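PDB 3BB8: CDP-4-keto-6-deoxy-D-glucose-3-dehydrase from Yersinia pseudotuberculosis, which probably uses pyridoxal 5'-phosphate to remove the C3 hydroxyl of CDP-4-keto-6-deoxy-D-glucose during synthesis of dideoxy sugars for lipopolysaccharide. Local coordinates for residues 110-115 against 156-161; 160-165 against 184-189; 135-140 against 149-154. The protein carries 1 engineered substitution. One frame throughout, in Å; residues are numbered along the deposited sequence.

Contact 1: residues 110-115 against 156-161; sequences GDEVIT and SDKTKA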
loop_
_atom_site.group_PDB
_atom_site.type_symbol
_atom_site.label_atom_id
_atom_site.label_comp_id
_atom_site.label_asym_id
_atom_site.label_seq_id
_atom_site.Cartn_x
_atom_site.Cartn_y
_atom_site.Cartn_z
ATOM N N GLY A 110 12.196 21.308 -0.452
ATOM C CA GLY A 110 12.445 22.668 -0.005
ATOM C C GLY A 110 11.226 23.554 -0.162
ATOM O O GLY A 110 11.079 24.550 0.550
ATOM N N ASP A 111 10.355 23.192 -1.103
ATOM C CA ASP A 111 9.130 23.936 -1.357
ATOM C C ASP A 111 8.184 23.779 -0.171
ATOM O O ASP A 111 8.306 22.829 0.616
ATOM C CB ASP A 111 8.465 23.433 -2.644
ATOM C CG ASP A 111 9.298 23.733 -3.887
ATOM O OD1 ASP A 111 10.491 24.075 -3.726
ATOM O OD2 ASP A 111 8.768 23.620 -5.020
ATOM N N GLU A 112 7.243 24.709 -0.039
ATOM C CA GLU A 112 6.305 24.674 1.076
ATOM C C GLU A 112 4.891 24.314 0.678
ATOM O O GLU A 112 4.420 24.653 -0.407
ATOM C CB GLU A 112 6.309 26.019 1.808
ATOM C CG GLU A 112 7.680 26.383 2.374
ATOM C CD GLU A 112 7.761 27.811 2.889
ATOM O OE1 GLU A 112 6.967 28.662 2.424
ATOM O OE2 GLU A 112 8.636 28.083 3.744
ATOM N N VAL A 113 4.230 23.602 1.581
ATOM C CA VAL A 113 2.851 23.182 1.397
ATOM C C VAL A 113 2.088 23.711 2.614
ATOM O O VAL A 113 2.449 23.415 3.757
ATOM C CB VAL A 113 2.740 21.639 1.368
ATOM C CG1 VAL A 113 1.309 21.228 1.126
ATOM C CG2 VAL A 113 3.655 21.068 0.301
ATOM N N ILE A 114 1.056 24.512 2.369
ATOM C CA ILE A 114 0.249 25.065 3.452
ATOM C C ILE A 114 -0.795 24.046 3.902
ATOM O O ILE A 114 -1.476 23.428 3.075
ATOM C CB ILE A 114 -0.473 26.354 3.008
ATOM C CG1 ILE A 114 0.550 27.476 2.813
ATOM C CG2 ILE A 114 -1.520 26.752 4.046
ATOM C CD1 ILE A 114 -0.034 28.745 2.210
ATOM N N THR A 115 -0.914 23.865 5.213
ATOM C CA THR A 115 -1.878 22.909 5.753
ATOM C C THR A 115 -2.177 23.302 7.201
ATOM O O THR A 115 -1.724 24.348 7.659
ATOM C CB THR A 115 -1.299 21.464 5.683
ATOM O OG1 THR A 115 -2.306 20.518 6.050
ATOM C CG2 THR A 115 -0.112 21.312 6.621
ATOM N N SER A 156 4.321 32.321 0.634
ATOM C CA SER A 156 5.620 32.934 0.397
ATOM C C SER A 156 6.145 32.525 -0.973
ATOM O O SER A 156 5.451 31.867 -1.750
ATOM C CB SER A 156 6.628 32.521 1.476
ATOM O OG SER A 156 7.031 31.174 1.325
ATOM N N ASP A 157 7.377 32.927 -1.259
ATOM C CA ASP A 157 8.015 32.620 -2.529
ATOM C C ASP A 157 8.234 31.119 -2.708
ATOM O O ASP A 157 8.411 30.643 -3.830
ATOM C CB ASP A 157 9.351 33.362 -2.619
ATOM C CG ASP A 157 10.219 33.158 -1.382
ATOM O OD1 ASP A 157 9.720 33.395 -0.254
ATOM O OD2 ASP A 157 11.399 32.768 -1.534
ATOM N N LYS A 158 8.215 30.375 -1.606
ATOM C CA LYS A 158 8.423 28.934 -1.656
ATOM C C LYS A 158 7.134 28.119 -1.627
ATOM O O LYS A 158 7.166 26.897 -1.739
ATOM C CB LYS A 158 9.323 28.502 -0.502
ATOM C CG LYS A 158 10.729 29.048 -0.607
ATOM C CD LYS A 158 11.580 28.601 0.563
ATOM C CE LYS A 158 13.029 29.033 0.395
ATOM N NZ LYS A 158 13.854 28.590 1.555
ATOM N N THR A 159 5.999 28.792 -1.485
ATOM C CA THR A 159 4.725 28.096 -1.438
ATOM C C THR A 159 4.341 27.604 -2.821
ATOM O O THR A 159 4.291 28.386 -3.769
ATOM C CB THR A 159 3.604 29.009 -0.913
ATOM O OG1 THR A 159 3.998 29.576 0.343
ATOM C CG2 THR A 159 2.321 28.211 -0.723
ATOM N N LYS A 160 4.058 26.310 -2.936
ATOM C CA LYS A 160 3.682 25.734 -4.219
ATOM C C LYS A 160 2.362 24.992 -4.173
ATOM O O LYS A 160 1.803 24.642 -5.208
ATOM C CB LYS A 160 4.783 24.794 -4.727
ATOM C CG LYS A 160 6.039 25.516 -5.180
ATOM C CD LYS A 160 5.732 26.431 -6.365
ATOM C CE LYS A 160 6.941 27.279 -6.762
ATOM N NZ LYS A 160 6.623 28.204 -7.895
ATOM N N ALA A 161 1.849 24.747 -2.977
ATOM C CA ALA A 161 0.588 24.027 -2.882
ATOM C C ALA A 161 -0.090 24.114 -1.532
ATOM O O ALA A 161 0.495 24.538 -0.536
ATOM C CB ALA A 161 0.808 22.550 -3.243
#
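E112 reaches across to the turn that precedes the partner strand, where its OE1 accepts a hydrogen bond from S156 OG at 2.7 Å. The hydroxyl approaches on the syn side of the carboxylate but lies 30° out of its plane. An extended glutamate chain, leaving CB with CG opposite the carbonyl carbon (chi1 -60°), carries the carboxylate this far. On the way it passes slantwise over K158, with E112 CG 3.9 Å from K158 CB. E112 OE2 is used in a salt bridge to R393, so both carboxylate oxygens have partners in this buried position. S156 is set for its part by a type I turn from S156 to T159. Its OG also accepts from K158 N, making an ST turn, while S156 N donates to T159 OG1 at 2.8 Å. The T159 methyl faces the other way, toward I114: T159 CG2 lies 3.8 Å from I114 CD1. Near the start of the strand, D111 leans on the aliphatic part of K160, its OD2 3.3 Å from K160 CG. The ammonium group lies farther off, and D111 OD2 takes its hydrogen bond from K108 N instead. Between the backbones, E112 N donates to K158 O at 2.8 Å. K160 N gives to E112 O, and I114 N to A161 O at 3.0 Å. The parallel register slips by one residue between the E112-T159 and V113-A161 pairs, and the extra residue, K160, forms a beta bulge. E112 and T159 share one face of the sheet, V113 and A161 the other. Strands 112-115 and 159-165 are thus neighbours in the central sheet of the aspartate aminotransferase fold, joined here at their N-terminal ends.

Contact 2: residues 160-165 against 184-189; sequences KAIMIA and YNLWLI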
loop_
_atom_site.group_PDB
_atom_site.type_symbol
_atom_site.label_atom_id
_atom_site.label_comp_id
_atom_site.label_asym_id
_atom_site.label_seq_id
_atom_site.Cartn_x
_atom_site.Cartn_y
_atom_site.Cartn_z
ATOM N N LYS A 160 4.058 26.310 -2.936
ATOM C CA LYS A 160 3.682 25.734 -4.219
ATOM C C LYS A 160 2.362 24.992 -4.173
ATOM O O LYS A 160 1.803 24.642 -5.208
ATOM C CB LYS A 160 4.783 24.794 -4.727
ATOM C CG LYS A 160 6.039 25.516 -5.180
ATOM C CD LYS A 160 5.732 26.431 -6.365
ATOM C CE LYS A 160 6.941 27.279 -6.762
ATOM N NZ LYS A 160 6.623 28.204 -7.895
ATOM N N ALA A 161 1.849 24.747 -2.977
ATOM C CA ALA A 161 0.588 24.027 -2.882
ATOM C C ALA A 161 -0.090 24.114 -1.532
ATOM O O ALA A 161 0.495 24.538 -0.536
ATOM C CB ALA A 161 0.808 22.550 -3.243
ATOM N N ILE A 162 -1.343 23.693 -1.523
ATOM C CA ILE A 162 -2.135 23.659 -0.312
ATOM C C ILE A 162 -2.789 22.294 -0.278
ATOM O O ILE A 162 -3.444 21.894 -1.245
ATOM C CB ILE A 162 -3.242 24.723 -0.314
ATOM C CG1 ILE A 162 -2.630 26.119 -0.394
ATOM C CG2 ILE A 162 -4.090 24.580 0.941
ATOM C CD1 ILE A 162 -3.661 27.235 -0.411
ATOM N N MET A 163 -2.585 21.571 0.822
ATOM C CA MET A 163 -3.174 20.248 1.001
ATOM C C MET A 163 -3.816 20.228 2.379
ATOM O O MET A 163 -3.135 20.274 3.401
ATOM C CB MET A 163 -2.107 19.152 0.891
ATOM C CG MET A 163 -2.682 17.736 0.895
ATOM S SD MET A 163 -1.502 16.505 0.302
ATOM C CE MET A 163 -2.289 14.985 0.777
ATOM N N ILE A 164 -5.141 20.156 2.390
ATOM C CA ILE A 164 -5.911 20.174 3.622
ATOM C C ILE A 164 -7.076 19.208 3.521
ATOM O O ILE A 164 -7.575 18.944 2.428
ATOM C CB ILE A 164 -6.495 21.574 3.860
ATOM C CG1 ILE A 164 -5.374 22.590 4.023
ATOM C CG2 ILE A 164 -7.405 21.565 5.060
ATOM C CD1 ILE A 164 -5.876 24.012 4.169
ATOM N N ALA A 165 -7.535 18.709 4.660
ATOM C CA ALA A 165 -8.652 17.778 4.666
ATOM C C ALA A 165 -9.940 18.449 5.141
ATOM O O ALA A 165 -9.894 19.361 5.963
ATOM C CB ALA A 165 -8.330 16.584 5.574
ATOM N N TYR A 184 -2.220 32.796 -6.183
ATOM C CA TYR A 184 -0.804 32.450 -6.236
ATOM C C TYR A 184 -0.469 31.252 -7.122
ATOM O O TYR A 184 0.671 30.789 -7.137
ATOM C CB TYR A 184 -0.272 32.211 -4.821
ATOM C CG TYR A 184 -0.297 33.451 -3.958
ATOM C CD1 TYR A 184 -1.468 33.859 -3.316
ATOM C CD2 TYR A 184 0.845 34.241 -3.814
ATOM C CE1 TYR A 184 -1.499 35.028 -2.552
ATOM C CE2 TYR A 184 0.825 35.410 -3.056
ATOM C CZ TYR A 184 -0.347 35.798 -2.429
ATOM O OH TYR A 184 -0.363 36.960 -1.692
ATOM N N ASN A 185 -1.461 30.765 -7.863
ATOM C CA ASN A 185 -1.280 29.624 -8.756
ATOM C C ASN A 185 -0.747 28.398 -8.014
ATOM O O ASN A 185 0.095 27.652 -8.532
ATOM C CB ASN A 185 -0.326 29.991 -9.892
ATOM C CG ASN A 185 -0.928 30.986 -10.850
ATOM O OD1 ASN A 185 -1.908 30.690 -11.540
ATOM N ND2 ASN A 185 -0.350 32.178 -10.897
ATOM N N LEU A 186 -1.248 28.199 -6.801
ATOM C CA LEU A 186 -0.840 27.079 -5.969
ATOM C C LEU A 186 -1.665 25.847 -6.300
ATOM O O LEU A 186 -2.839 25.956 -6.660
ATOM C CB LEU A 186 -1.052 27.417 -4.496
ATOM C CG LEU A 186 -0.382 28.666 -3.931
ATOM C CD1 LEU A 186 -0.890 28.901 -2.513
ATOM C CD2 LEU A 186 1.133 28.502 -3.953
ATOM N N TRP A 187 -1.034 24.681 -6.183
ATOM C CA TRP A 187 -1.707 23.403 -6.409
ATOM C C TRP A 187 -2.639 23.197 -5.222
ATOM O O TRP A 187 -2.304 23.590 -4.106
ATOM C CB TRP A 187 -0.694 22.247 -6.409
ATOM C CG TRP A 187 0.121 22.107 -7.642
ATOM C CD1 TRP A 187 1.457 22.352 -7.779
ATOM C CD2 TRP A 187 -0.335 21.638 -8.911
ATOM N NE1 TRP A 187 1.861 22.059 -9.060
ATOM C CE2 TRP A 187 0.778 21.618 -9.775
ATOM C CE3 TRP A 187 -1.582 21.227 -9.401
ATOM C CZ2 TRP A 187 0.686 21.203 -11.097
ATOM C CZ3 TRP A 187 -1.673 20.814 -10.710
ATOM C CH2 TRP A 187 -0.546 20.804 -11.545
ATOM N N LEU A 188 -3.792 22.579 -5.444
ATOM C CA LEU A 188 -4.714 22.326 -4.339
ATOM C C LEU A 188 -5.120 20.857 -4.211
ATOM O O LEU A 188 -5.733 20.290 -5.123
ATOM C CB LEU A 188 -5.995 23.168 -4.467
ATOM C CG LEU A 188 -7.031 22.816 -3.378
ATOM C CD1 LEU A 188 -6.535 23.335 -2.040
ATOM C CD2 LEU A 188 -8.404 23.400 -3.701
ATOM N N ILE A 189 -4.795 20.245 -3.075
ATOM C CA ILE A 189 -5.185 18.855 -2.846
ATOM C C ILE A 189 -6.231 18.768 -1.733
ATOM O O ILE A 189 -5.996 19.204 -0.603
ATOM C CB ILE A 189 -3.979 17.968 -2.474
ATOM C CG1 ILE A 189 -3.052 17.837 -3.684
ATOM C CG2 ILE A 189 -4.457 16.574 -2.052
ATOM C CD1 ILE A 189 -1.735 17.208 -3.388
#
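M163 slants across I189 on one face of the sheet, its CG 3.6 Å from I189 CB. The extended methionine chain, with CG swung opposite the backbone N (chi1 -173°), continues past the isoleucine, so that M163 SD comes within 3.8 Å of I189 CD1. On this same face A161 CB meets W187 CB at 3.5 Å, and the indole extends away from strand 159-165, with K160 O near its edge. The opposite face belongs to I162, which rests on two leucines. I162 CD1 touches L186 CD1 at 3.9 Å, and I162 CB lies 4.0 Å from L188 CD1. Four backbone hydrogen bonds of the parallel pair hold the register: W187 N to K160 O, I162 N to W187 O, I189 N to I162 O at 2.8 Å, and a longer one from I164 N to I189 O at 3.3 Å. A second shell fixes these groups. Helix 86-96 packs on M163 and I189 through L94, with N90 also against M163 and A93 against I189. W187 NE1 donates to R105 O, and the R105 side chain forms a cation-pi contact with the indole. Behind L188 stands helix 174-184, the helix of the beta-alpha-beta unit that links the two strands. Between the two segments the side chains meet through apolar atoms and the hydrogen bonds run between peptide groups, while the indole N-H turns to R105; this is consistent with a buried, largely apolar sheet interior.

Contact 3: residues 135-140 against 149-154; sequences VFVDVD and SLIEAA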
loop_
_atom_site.group_PDB
_atom_site.type_symbol
_atom_site.label_atom_id
_atom_site.label_comp_id
_atom_site.label_asym_id
_atom_site.label_seq_id
_atom_site.Cartn_x
_atom_site.Cartn_y
_atom_site.Cartn_z
ATOM N N VAL A 135 3.667 24.120 6.197
ATOM C CA VAL A 135 3.446 25.443 6.776
ATOM C C VAL A 135 2.033 25.433 7.365
ATOM O O VAL A 135 1.056 25.306 6.629
ATOM C CB VAL A 135 3.553 26.543 5.701
ATOM C CG1 VAL A 135 3.281 27.907 6.320
ATOM C CG2 VAL A 135 4.945 26.521 5.086
ATOM N N PHE A 136 1.927 25.552 8.686
ATOM C CA PHE A 136 0.624 25.513 9.353
ATOM C C PHE A 136 -0.018 26.850 9.738
ATOM O O PHE A 136 0.672 27.825 10.039
ATOM C CB PHE A 136 0.702 24.682 10.642
ATOM C CG PHE A 136 1.350 23.333 10.479
ATOM C CD1 PHE A 136 2.728 23.190 10.615
ATOM C CD2 PHE A 136 0.574 22.197 10.236
ATOM C CE1 PHE A 136 3.333 21.935 10.517
ATOM C CE2 PHE A 136 1.161 20.940 10.135
ATOM C CZ PHE A 136 2.547 20.806 10.277
ATOM N N VAL A 137 -1.351 26.865 9.732
ATOM C CA VAL A 137 -2.153 28.012 10.164
ATOM C C VAL A 137 -3.272 27.418 11.022
ATOM O O VAL A 137 -3.700 26.284 10.798
ATOM C CB VAL A 137 -2.774 28.812 8.996
ATOM C CG1 VAL A 137 -1.680 29.487 8.202
ATOM C CG2 VAL A 137 -3.622 27.907 8.121
ATOM N N ASP A 138 -3.745 28.178 12.001
ATOM C CA ASP A 138 -4.777 27.702 12.914
ATOM C C ASP A 138 -6.125 27.365 12.280
ATOM O O ASP A 138 -6.439 27.797 11.173
ATOM C CB ASP A 138 -4.966 28.729 14.037
ATOM C CG ASP A 138 -5.593 28.128 15.282
ATOM O OD1 ASP A 138 -5.213 27.001 15.666
ATOM O OD2 ASP A 138 -6.454 28.795 15.889
ATOM N N VAL A 139 -6.912 26.569 12.996
ATOM C CA VAL A 139 -8.240 26.181 12.534
ATOM C C VAL A 139 -9.295 26.962 13.320
ATOM O O VAL A 139 -8.967 27.792 14.175
ATOM C CB VAL A 139 -8.499 24.678 12.752
ATOM C CG1 VAL A 139 -7.519 23.852 11.931
ATOM C CG2 VAL A 139 -8.377 24.346 14.228
ATOM N N ASP A 140 -10.562 26.692 13.025
ATOM C CA ASP A 140 -11.666 27.363 13.701
ATOM C C ASP A 140 -12.577 26.360 14.400
ATOM O O ASP A 140 -12.826 25.269 13.886
ATOM C CB ASP A 140 -12.472 28.201 12.707
ATOM C CG ASP A 140 -13.813 28.635 13.264
ATOM O OD1 ASP A 140 -14.783 27.856 13.160
ATOM O OD2 ASP A 140 -13.897 29.757 13.808
ATOM N N SER A 149 -8.965 32.735 6.561
ATOM C CA SER A 149 -8.386 34.075 6.511
ATOM C C SER A 149 -6.905 34.117 6.878
ATOM O O SER A 149 -6.255 35.147 6.715
ATOM C CB SER A 149 -9.180 35.042 7.410
ATOM O OG SER A 149 -9.139 34.665 8.775
ATOM N N LEU A 150 -6.367 32.997 7.350
ATOM C CA LEU A 150 -4.960 32.937 7.741
ATOM C C LEU A 150 -4.043 32.367 6.654
ATOM O O LEU A 150 -2.818 32.472 6.748
ATOM C CB LEU A 150 -4.818 32.100 9.010
ATOM C CG LEU A 150 -5.659 32.565 10.196
ATOM C CD1 LEU A 150 -5.571 31.549 11.317
ATOM C CD2 LEU A 150 -5.174 33.927 10.651
ATOM N N ILE A 151 -4.640 31.757 5.636
ATOM C CA ILE A 151 -3.887 31.165 4.535
ATOM C C ILE A 151 -2.958 32.196 3.898
ATOM O O ILE A 151 -1.741 32.026 3.874
ATOM C CB ILE A 151 -4.841 30.641 3.445
ATOM C CG1 ILE A 151 -5.826 29.627 4.039
ATOM C CG2 ILE A 151 -4.043 30.027 2.314
ATOM C CD1 ILE A 151 -5.180 28.439 4.694
ATOM N N GLU A 152 -3.565 33.265 3.390
ATOM C CA GLU A 152 -2.876 34.372 2.736
ATOM C C GLU A 152 -1.511 34.732 3.319
ATOM O O GLU A 152 -0.512 34.773 2.600
ATOM C CB GLU A 152 -3.781 35.606 2.770
ATOM C CG GLU A 152 -3.151 36.893 2.258
ATOM C CD GLU A 152 -3.076 36.956 0.746
ATOM O OE1 GLU A 152 -4.143 36.975 0.087
ATOM O OE2 GLU A 152 -1.945 36.992 0.219
ATOM N N ALA A 153 -1.468 34.998 4.618
ATOM C CA ALA A 153 -0.221 35.385 5.270
ATOM C C ALA A 153 0.815 34.273 5.352
ATOM O O ALA A 153 1.991 34.539 5.601
ATOM C CB ALA A 153 -0.510 35.928 6.667
ATOM N N ALA A 154 0.389 33.030 5.151
ATOM C CA ALA A 154 1.320 31.905 5.214
ATOM C C ALA A 154 1.990 31.655 3.861
ATOM O O ALA A 154 2.932 30.865 3.757
ATOM C CB ALA A 154 0.593 30.651 5.682
#
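V137 and L150 bring the two backbones to a CA separation of 6.2 Å, and no hydrogen bond joins residues 135-140 to 149-154. This is side-chain packing of the short, weakly bonded helix 151-154 against sheet in the parallel core of the aspartate aminotransferase fold. The helix belongs to the connection that leaves strand 133-140, runs through strand 145-146 and enters strand 159-165, crossing strand 112-115, which pairs in parallel with both. A154 N bonds to I151 O at 2.7 Å, and the A154 methyl points toward the strand. V135 CG1 touches that methyl carbon, A154 CB, at 3.9 Å. L150 starts from the same side: its CB packs on V137 CB, and its CD1 extends along the chain to D138, lying 4.0 Å from D138 CB. The D138 carboxylate turns from this helix toward helix 399-407, where OD1 is bonded to T401 OG1 and OD2 to N400 N. E152, on the far side of the helix, forms a salt bridge with R179 through OE1 and a hydrogen bond with Y184 OH through OE2, tying the short helix to helix 174-184. I114 of the neighbouring strand lies against I151 and A154, and V146 against V137 and I151, so the apolar patch is shared by three strands. I151 has its CB directed away from strand 133-140, yet CG1 lies beside the backbone N (chi1 -57°) and the chain folds at chi2 (-58°), bringing the delta methyl back to meet V137 at about a right angle, I151 CD1 to V137 CG2, 3.8 Å apart. The other branch, V137 CG1, lies over the start of the helical turn, 3.5 Å from L150 O and 3.6 Å from A154 CB.

Overall arrangement
Contacts 1 and 2 share K160 and A161, with centres 8 Å apart, and put strand 159-165 between 112-115 and 187-191. T115 OG1 probably bonds to M163 O at 2.8 Å across them. Contact 3 is nested in the chain loop closed by contact 1, its centre 12 Å away; V135 N meets V113 O at 2.8 Å, so strand 112-115 is paired on its other edge. Contacts 2 and 3, centres 13 Å apart, meet where I162 CD1 packs on I151 CG2 at 3.9 Å. The cofactor lies nearest contact 2: about 8 Å from the M163 side chain, against about 14 Å from that of V113, while contact 3 lies away from the annotated sites.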